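PDB 4QDG: putative adhesin from Bacteroides thetaiotaomicron, which probably serves as an outer-membrane lipoprotein of the FimB/Mfa2 family, a fimbrillin-associated protein with a likely role in pili and cell adhesion. Local coordinates for residues E173-L187 with Y218-D230. Numbering follows the deposited sequence.
Sequences EITDDNILFSYDNNL and YAELSTSRLMVRD
Arg229 brings its guanidinium edge-on to Asp176: NH2 lies 2.8 Å from OD1, a salt bridge in the guanidinium plane but tilted out of the carboxylate plane on its syn side, the two planes being 29° apart. Asp176 OD1 is gripped by two donors, Arg229 NH2 syn and Asp177 N anti, both from one face of the carboxylate plane. NH2 of Arg229 adds a weak bond to Asp177 O, while NH1 turns back to Met227 O in its own segment. One guanidinium face carries Leu187 CD1, centred 3.7 Å above the plane. A water joins Asp176 OD2, Arg225 O, Met227 N and Arg229 NH1, linking the other carboxylate oxygen to the backbone and guanidinium of 225-229.

Asn178 ND2 reaches Arg225 O at 3.0 Å, a straight bond (166°) in the amide plane that nevertheless meets the carbonyl from above its plane; Tyr195 takes OD1. In return Ser224 OG donates to Asn178 O at 2.7 Å.

The fold here is two-layered: strands 173-176 and 218-223 belong to different sheets and face each other through side chains; their axes come within 8.5 Å, the directions 20° apart. Ile174 CD1 reaches across between the strands, 4.0 Å from Leu221 CB and equally close to Thr223 CG2. Beyond Asp176 and Thr223 the two segments meet largely through loops, in a family assigned to the transthyretin clan.

Arg225 CB lies at the edge of the Phe181 ring, 3.7 Å from CE2, while Leu187 CD2 sits over one ring face. The extended chain carries Arg225 NH1 to a weak bond with Asn185 O and NE to a salt bridge with Asp274. Leu226 starts away from 173-187, but its CD2 comes back near Asp176 OD2; its side chain lies about 5 Å from a bound magnesium ion.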
ATOM      1  N   GLU A 173      -7.876 -13.746   7.608  1.00 32.60           N
ATOM      2  CA  GLU A 173      -7.466 -12.568   8.376  1.00 32.05           C
ATOM      3  C   GLU A 173      -6.023 -12.231   8.153  1.00 32.99           C
ATOM      4  O   GLU A 173      -5.197 -13.119   7.912  1.00 30.96           O
ATOM      5  CB  GLU A 173      -7.646 -12.804   9.882  1.00 34.00           C
ATOM      6  CG  GLU A 173      -9.068 -12.766  10.378  1.00 50.61           C
ATOM      7  CD  GLU A 173      -9.316 -13.509  11.681  1.00 72.05           C
ATOM      8  OE1 GLU A 173      -8.379 -14.137  12.229  1.00 73.08           O
ATOM      9  OE2 GLU A 173     -10.474 -13.464  12.150  1.00 56.99           O
ATOM     10  N   ILE A 174      -5.717 -10.938   8.301  1.00 28.23           N
ATOM     11  CA  ILE A 174      -4.367 -10.417   8.344  1.00 26.70           C
ATOM     12  C   ILE A 174      -4.306  -9.584   9.600  1.00 29.61           C
ATOM     13  O   ILE A 174      -5.096  -8.663   9.753  1.00 28.69           O
ATOM     14  CB  ILE A 174      -3.848  -9.677   7.084  1.00 28.30           C
ATOM     15  CG1 ILE A 174      -3.679 -10.660   5.922  1.00 27.74           C
ATOM     16  CG2 ILE A 174      -2.509  -8.977   7.385  1.00 28.40           C
ATOM     17  CD1 ILE A 174      -3.438 -10.021   4.516  1.00 31.25           C
ATOM     18  N   THR A 175      -3.456  -9.985  10.555  1.00 27.27           N
ATOM     19  CA  THR A 175      -3.214  -9.184  11.741  1.00 26.29           C
ATOM     20  C   THR A 175      -1.892  -8.442  11.512  1.00 30.29           C
ATOM     21  O   THR A 175      -0.905  -9.016  11.024  1.00 27.72           O
ATOM     22  CB  THR A 175      -3.221  -9.998  13.032  1.00 31.30           C
ATOM     23  OG1 THR A 175      -2.346 -11.125  12.896  1.00 31.51           O
ATOM     24  CG2 THR A 175      -4.631 -10.388  13.480  1.00 21.51           C
ATOM     25  N   ASP A 176      -1.887  -7.155  11.855  1.00 28.09           N
ATOM     26  CA  ASP A 176      -0.713  -6.295  11.703  1.00 26.45           C
ATOM     27  C   ASP A 176      -0.865  -5.098  12.585  1.00 28.30           C
ATOM     28  O   ASP A 176      -1.941  -4.867  13.114  1.00 30.14           O
ATOM     29  CB  ASP A 176      -0.546  -5.855  10.218  1.00 26.81           C
ATOM     30  CG  ASP A 176       0.864  -5.481   9.799  1.00 27.40           C
ATOM     31  OD1 ASP A 176       1.720  -5.222  10.702  1.00 26.65           O
ATOM     32  OD2 ASP A 176       1.146  -5.526   8.582  1.00 34.48           O
ATOM     33  N   ASP A 177       0.212  -4.330  12.746  1.00 24.07           N
ATOM     34  CA  ASP A 177       0.214  -3.077  13.484  1.00 24.70           C
ATOM     35  C   ASP A 177       0.831  -2.060  12.524  1.00 29.67           C
ATOM     36  O   ASP A 177       2.008  -1.725  12.628  1.00 29.09           O
ATOM     37  CB  ASP A 177       0.961  -3.224  14.838  1.00 25.92           C
ATOM     38  CG  ASP A 177       0.860  -2.012  15.755  1.00 33.78           C
ATOM     39  OD1 ASP A 177       0.599  -0.889  15.243  1.00 33.14           O
ATOM     40  OD2 ASP A 177       1.066  -2.178  16.984  1.00 43.47           O
ATOM     41  N   ASN A 178       0.045  -1.622  11.531  1.00 28.89           N
ATOM     42  CA  ASN A 178       0.579  -0.764  10.471  1.00 29.00           C
ATOM     43  C   ASN A 178      -0.372   0.353  10.008  1.00 31.37           C
ATOM     44  O   ASN A 178      -0.270   0.760   8.864  1.00 29.73           O
ATOM     45  CB  ASN A 178       0.929  -1.669   9.248  1.00 26.51           C
ATOM     46  CG  ASN A 178      -0.244  -2.384   8.622  1.00 30.14           C
ATOM     47  OD1 ASN A 178      -1.287  -2.547   9.241  1.00 26.31           O
ATOM     48  ND2 ASN A 178      -0.099  -2.840   7.359  1.00 21.47           N
ATOM     49  N   ILE A 179      -1.277   0.853  10.863  1.00 30.47           N
ATOM     50  CA  ILE A 179      -2.253   1.851  10.416  1.00 30.26           C
ATOM     51  C   ILE A 179      -1.881   3.294  10.831  1.00 34.98           C
ATOM     52  O   ILE A 179      -2.621   4.221  10.480  1.00 34.91           O
ATOM     53  CB  ILE A 179      -3.703   1.505  10.832  1.00 33.17           C
ATOM     54  CG1 ILE A 179      -3.934   1.632  12.347  1.00 35.30           C
ATOM     55  CG2 ILE A 179      -4.136   0.158  10.260  1.00 32.40           C
ATOM     56  CD1 ILE A 179      -5.343   2.059  12.695  1.00 36.46           C
ATOM     57  N   LEU A 180      -0.741   3.484  11.529  1.00 30.77           N
ATOM     58  CA  LEU A 180      -0.260   4.803  11.940  1.00 30.61           C
ATOM     59  C   LEU A 180       1.116   5.076  11.343  1.00 31.96           C
ATOM     60  O   LEU A 180       2.050   4.308  11.569  1.00 30.51           O
ATOM     61  CB  LEU A 180      -0.220   4.933  13.478  1.00 31.64           C
ATOM     62  CG  LEU A 180       0.164   6.315  14.049  1.00 37.64           C
ATOM     63  CD1 LEU A 180      -0.868   7.395  13.670  1.00 37.79           C
ATOM     64  CD2 LEU A 180       0.328   6.257  15.590  1.00 42.14           C
ATOM     65  N   PHE A 181       1.224   6.166  10.577  1.00 28.52           N
ATOM     66  CA  PHE A 181       2.478   6.587   9.952  1.00 28.38           C
ATOM     67  C   PHE A 181       3.052   7.822  10.635  1.00 34.25           C
ATOM     68  O   PHE A 181       2.305   8.764  10.905  1.00 33.01           O
ATOM     69  CB  PHE A 181       2.272   6.912   8.456  1.00 28.85           C
ATOM     70  CG  PHE A 181       1.870   5.764   7.574  1.00 29.30           C
ATOM     71  CD1 PHE A 181       0.527   5.439   7.395  1.00 32.11           C
ATOM     72  CD2 PHE A 181       2.827   5.040   6.864  1.00 28.68           C
ATOM     73  CE1 PHE A 181       0.156   4.382   6.558  1.00 30.67           C
ATOM     74  CE2 PHE A 181       2.451   3.990   6.015  1.00 29.68           C
ATOM     75  CZ  PHE A 181       1.120   3.680   5.854  1.00 26.97           C
ATOM     76  N   SER A 182       4.385   7.861  10.847  1.00 31.91           N
ATOM     77  CA  SER A 182       5.048   9.079  11.318  1.00 32.41           C
ATOM     78  C   SER A 182       5.322   9.965  10.093  1.00 36.76           C
ATOM     79  O   SER A 182       5.054   9.543   8.962  1.00 35.18           O
ATOM     80  CB  SER A 182       6.333   8.792  12.099  1.00 36.13           C
ATOM     81  OG  SER A 182       7.205   7.907  11.420  1.00 46.53           O
ATOM     82  N   TYR A 183       5.925  11.149  10.315  1.00 34.31           N
ATOM     83  CA  TYR A 183       6.214  12.165   9.305  1.00 33.14           C
ATOM     84  C   TYR A 183       7.080  11.648   8.153  1.00 36.03           C
ATOM     85  O   TYR A 183       6.941  12.151   7.043  1.00 35.62           O
ATOM     86  CB  TYR A 183       6.878  13.397   9.959  1.00 33.54           C
ATOM     87  CG  TYR A 183       8.279  13.154  10.494  1.00 35.55           C
ATOM     88  CD1 TYR A 183       8.486  12.684  11.800  1.00 36.55           C
ATOM     89  CD2 TYR A 183       9.404  13.427   9.712  1.00 36.68           C
ATOM     90  CE1 TYR A 183       9.778  12.466  12.297  1.00 36.58           C
ATOM     91  CE2 TYR A 183      10.696  13.193  10.190  1.00 38.74           C
ATOM     92  CZ  TYR A 183      10.881  12.734  11.487  1.00 47.41           C
ATOM     93  OH  TYR A 183      12.175  12.550  11.915  1.00 52.88           O
ATOM     94  N   ASP A 184       7.974  10.685   8.416  1.00 30.75           N
ATOM     95  CA  ASP A 184       8.916  10.135   7.439  1.00 30.64           C
ATOM     96  C   ASP A 184       8.373   8.876   6.750  1.00 33.91           C
ATOM     97  O   ASP A 184       9.144   8.155   6.116  1.00 34.62           O
ATOM     98  CB  ASP A 184      10.264   9.830   8.134  1.00 33.37           C
ATOM     99  CG  ASP A 184      10.196   8.892   9.341  1.00 35.41           C
ATOM    100  OD1 ASP A 184       9.082   8.510   9.731  1.00 33.01           O
ATOM    101  OD2 ASP A 184      11.264   8.482   9.835  1.00 47.53           O
ATOM    102  N   ASN A 185       7.047   8.626   6.874  1.00 27.93           N
ATOM    103  CA  ASN A 185       6.306   7.522   6.295  1.00 27.28           C
ATOM    104  C   ASN A 185       6.621   6.161   6.992  1.00 32.53           C
ATOM    105  O   ASN A 185       6.100   5.116   6.571  1.00 29.55           O
ATOM    106  CB  ASN A 185       6.519   7.425   4.769  1.00 26.40           C
ATOM    107  CG  ASN A 185       5.391   6.743   4.082  1.00 40.20           C
ATOM    108  OD1 ASN A 185       4.204   7.031   4.329  1.00 28.51           O
ATOM    109  ND2 ASN A 185       5.745   5.782   3.243  1.00 28.97           N
ATOM    110  N   ASN A 186       7.425   6.177   8.071  1.00 29.70           N
ATOM    111  CA  ASN A 186       7.681   4.950   8.812  1.00 29.63           C
ATOM    112  C   ASN A 186       6.432   4.603   9.671  1.00 33.66           C
ATOM    113  O   ASN A 186       5.646   5.501  10.015  1.00 33.01           O
ATOM    114  CB  ASN A 186       8.936   5.113   9.709  1.00 34.06           C
ATOM    115  CG  ASN A 186       9.481   3.804  10.293  1.00 71.51           C
ATOM    116  OD1 ASN A 186       9.073   2.689   9.917  1.00 70.11           O
ATOM    117  ND2 ASN A 186      10.435   3.905  11.227  1.00 61.50           N
ATOM    118  N   LEU A 187       6.255   3.313  10.026  1.00 28.41           N
ATOM    119  CA  LEU A 187       5.122   2.922  10.861  1.00 28.30           C
ATOM    120  C   LEU A 187       5.406   3.197  12.317  1.00 35.09           C
ATOM    121  O   LEU A 187       6.541   3.043  12.770  1.00 35.40           O
ATOM    122  CB  LEU A 187       4.755   1.427  10.692  1.00 26.56           C
ATOM    123  CG  LEU A 187       4.304   0.994   9.303  1.00 26.58           C
ATOM    124  CD1 LEU A 187       4.317  -0.519   9.182  1.00 21.76           C
ATOM    125  CD2 LEU A 187       2.929   1.644   8.897  1.00 23.24           C
ATOM    126  N   TYR A 218     -11.295 -18.006  -2.865  1.00 30.40           N
ATOM    127  CA  TYR A 218     -10.420 -16.834  -2.835  1.00 28.52           C
ATOM    128  C   TYR A 218     -10.945 -15.832  -1.846  1.00 29.77           C
ATOM    129  O   TYR A 218     -12.146 -15.806  -1.587  1.00 27.82           O
ATOM    130  CB  TYR A 218     -10.243 -16.180  -4.233  1.00 29.86           C
ATOM    131  CG  TYR A 218     -11.421 -15.344  -4.681  1.00 32.89           C
ATOM    132  CD1 TYR A 218     -11.524 -14.001  -4.324  1.00 35.78           C
ATOM    133  CD2 TYR A 218     -12.426 -15.890  -5.467  1.00 34.59           C
ATOM    134  CE1 TYR A 218     -12.627 -13.232  -4.705  1.00 38.17           C
ATOM    135  CE2 TYR A 218     -13.536 -15.131  -5.855  1.00 36.29           C
ATOM    136  CZ  TYR A 218     -13.634 -13.805  -5.463  1.00 40.47           C
ATOM    137  OH  TYR A 218     -14.724 -13.061  -5.835  1.00 42.61           O
ATOM    138  N   ALA A 219     -10.039 -15.002  -1.321  1.00 25.98           N
ATOM    139  CA  ALA A 219     -10.284 -13.863  -0.459  1.00 27.18           C
ATOM    140  C   ALA A 219      -9.318 -12.721  -0.834  1.00 31.68           C
ATOM    141  O   ALA A 219      -8.115 -12.936  -0.974  1.00 29.85           O
ATOM    142  CB  ALA A 219     -10.103 -14.234   0.996  1.00 28.58           C
ATOM    143  N   GLU A 220      -9.861 -11.516  -1.012  1.00 27.55           N
ATOM    144  CA  GLU A 220      -9.078 -10.333  -1.300  1.00 27.04           C
ATOM    145  C   GLU A 220      -9.015  -9.480  -0.040  1.00 30.74           C
ATOM    146  O   GLU A 220     -10.060  -9.124   0.507  1.00 31.27           O
ATOM    147  CB  GLU A 220      -9.668  -9.565  -2.467  1.00 28.51           C
ATOM    148  CG  GLU A 220      -9.835 -10.413  -3.718  1.00 42.54           C
ATOM    149  CD  GLU A 220      -9.059  -9.973  -4.944  1.00 43.38           C
ATOM    150  OE1 GLU A 220      -8.104  -9.178  -4.812  1.00 46.27           O
ATOM    151  OE2 GLU A 220      -9.426 -10.423  -6.049  1.00 51.72           O
ATOM    152  N   LEU A 221      -7.802  -9.180   0.442  1.00 25.42           N
ATOM    153  CA  LEU A 221      -7.615  -8.359   1.637  1.00 26.00           C
ATOM    154  C   LEU A 221      -6.794  -7.125   1.262  1.00 29.84           C
ATOM    155  O   LEU A 221      -5.835  -7.222   0.505  1.00 30.24           O
ATOM    156  CB  LEU A 221      -6.917  -9.172   2.751  1.00 26.93           C
ATOM    157  CG  LEU A 221      -7.656 -10.364   3.304  1.00 31.28           C
ATOM    158  CD1 LEU A 221      -6.986 -11.645   2.849  1.00 32.01           C
ATOM    159  CD2 LEU A 221      -7.706 -10.278   4.810  1.00 33.22           C
ATOM    160  N   SER A 222      -7.197  -5.970   1.755  1.00 25.83           N
ATOM    161  CA  SER A 222      -6.608  -4.673   1.450  1.00 24.51           C
ATOM    162  C   SER A 222      -5.971  -4.122   2.740  1.00 28.70           C
ATOM    163  O   SER A 222      -6.642  -4.020   3.754  1.00 25.78           O
ATOM    164  CB  SER A 222      -7.702  -3.750   0.898  1.00 26.26           C
ATOM    165  OG  SER A 222      -7.232  -2.439   0.670  1.00 32.05           O
ATOM    166  N   THR A 223      -4.660  -3.866   2.725  1.00 27.91           N
ATOM    167  CA  THR A 223      -3.957  -3.470   3.953  1.00 27.02           C
ATOM    168  C   THR A 223      -3.130  -2.210   3.766  1.00 30.30           C
ATOM    169  O   THR A 223      -2.917  -1.738   2.644  1.00 28.31           O
ATOM    170  CB  THR A 223      -3.004  -4.617   4.432  1.00 29.14           C
ATOM    171  OG1 THR A 223      -1.834  -4.657   3.608  1.00 24.95           O
ATOM    172  CG2 THR A 223      -3.674  -6.027   4.475  1.00 24.93           C
ATOM    173  N   SER A 224      -2.596  -1.715   4.876  1.00 26.24           N
ATOM    174  CA  SER A 224      -1.691  -0.579   4.877  1.00 25.02           C
ATOM    175  C   SER A 224      -0.252  -1.123   4.568  1.00 28.39           C
ATOM    176  O   SER A 224      -0.110  -2.236   4.044  1.00 25.94           O
ATOM    177  CB  SER A 224      -1.794   0.163   6.212  1.00 27.96           C
ATOM    178  OG  SER A 224      -0.955   1.295   6.292  1.00 32.51           O
ATOM    179  N   ARG A 225       0.793  -0.346   4.870  1.00 25.16           N
ATOM    180  CA  ARG A 225       2.176  -0.666   4.503  1.00 23.66           C
ATOM    181  C   ARG A 225       2.735  -1.963   5.135  1.00 27.63           C
ATOM    182  O   ARG A 225       2.609  -2.221   6.343  1.00 28.24           O
ATOM    183  CB  ARG A 225       3.100   0.519   4.815  1.00 21.10           C
ATOM    184  CG  ARG A 225       4.409   0.475   4.076  1.00 26.38           C
ATOM    185  CD  ARG A 225       5.317   1.616   4.433  1.00 31.62           C
ATOM    186  NE  ARG A 225       6.601   1.523   3.726  1.00 27.57           N
ATOM    187  CZ  ARG A 225       7.637   2.325   3.957  1.00 38.54           C
ATOM    188  NH1 ARG A 225       7.566   3.260   4.898  1.00 29.97           N
ATOM    189  NH2 ARG A 225       8.762   2.177   3.272  1.00 25.84           N
ATOM    190  N   LEU A 226       3.366  -2.766   4.275  1.00 23.33           N
ATOM    191  CA  LEU A 226       4.070  -3.994   4.637  1.00 22.06           C
ATOM    192  C   LEU A 226       5.544  -3.645   4.873  1.00 28.64           C
ATOM    193  O   LEU A 226       6.216  -3.154   3.959  1.00 29.54           O
ATOM    194  CB  LEU A 226       3.929  -5.039   3.537  1.00 21.23           C
ATOM    195  CG  LEU A 226       2.513  -5.572   3.283  1.00 25.95           C
ATOM    196  CD1 LEU A 226       2.502  -6.490   2.026  1.00 24.89           C
ATOM    197  CD2 LEU A 226       1.963  -6.275   4.554  1.00 27.00           C
HETATM  198  N   MSE A 227       6.017  -3.783   6.122  1.00 25.17           N
HETATM  199  CA  MSE A 227       7.389  -3.462   6.497  1.00 23.97           C
HETATM  200  C   MSE A 227       8.055  -4.551   7.307  1.00 31.21           C
HETATM  201  O   MSE A 227       7.436  -5.123   8.193  1.00 31.49           O
HETATM  202  CB  MSE A 227       7.452  -2.170   7.349  1.00 25.49           C
HETATM  203  CG  MSE A 227       7.012  -0.926   6.613  1.00 31.32           C
HETATM  204 SE   MSE A 227       7.606   0.713   7.479  0.75 38.05          SE
HETATM  205  CE  MSE A 227       9.556   0.768   6.858  1.00 33.72           C
ATOM    206  N   VAL A 228       9.354  -4.760   7.075  1.00 30.15           N
ATOM    207  CA  VAL A 228      10.184  -5.610   7.934  1.00 30.77           C
ATOM    208  C   VAL A 228      10.581  -4.723   9.132  1.00 33.91           C
ATOM    209  O   VAL A 228      11.192  -3.672   8.933  1.00 33.42           O
ATOM    210  CB  VAL A 228      11.443  -6.162   7.201  1.00 34.84           C
ATOM    211  CG1 VAL A 228      12.367  -6.879   8.184  1.00 35.30           C
ATOM    212  CG2 VAL A 228      11.067  -7.084   6.052  1.00 33.98           C
ATOM    213  N   ARG A 229      10.212  -5.101  10.339  1.00 30.81           N
ATOM    214  CA  ARG A 229      10.610  -4.372  11.556  1.00 31.37           C
ATOM    215  C   ARG A 229      10.695  -5.357  12.699  1.00 35.43           C
ATOM    216  O   ARG A 229      10.083  -6.418  12.618  1.00 35.97           O
ATOM    217  CB  ARG A 229       9.691  -3.187  11.892  1.00 28.71           C
ATOM    218  CG  ARG A 229       8.260  -3.593  12.173  1.00 32.56           C
ATOM    219  CD  ARG A 229       7.344  -2.598  11.524  1.00 31.43           C
ATOM    220  NE  ARG A 229       5.941  -2.790  11.904  1.00 25.29           N
ATOM    221  CZ  ARG A 229       5.056  -3.481  11.195  1.00 29.32           C
ATOM    222  NH1 ARG A 229       5.431  -4.132  10.105  1.00 21.50           N
ATOM    223  NH2 ARG A 229       3.791  -3.530  11.571  1.00 17.13           N
ATOM    224  N   ASP A 230      11.461  -5.039  13.744  1.00 31.90           N
ATOM    225  CA  ASP A 230      11.634  -6.009  14.820  1.00 32.46           C
ATOM    226  C   ASP A 230      10.480  -5.963  15.854  1.00 35.39           C
ATOM    227  O   ASP A 230      10.411  -6.874  16.667  1.00 33.70           O
ATOM    228  CB  ASP A 230      13.041  -5.920  15.488  1.00 33.50           C
ATOM    229  CG  ASP A 230      13.496  -4.574  16.018  1.00 43.33           C
ATOM    230  OD1 ASP A 230      12.627  -3.757  16.416  1.00 43.25           O
ATOM    231  OD2 ASP A 230      14.731  -4.349  16.091  1.00 54.74           O
TER
HETATM  232  O   HOH W   1       3.488  -4.311   7.999  1.00 27.06           O
HETATM  233  O   HOH W   2       9.901   5.334   5.302  1.00 33.96           O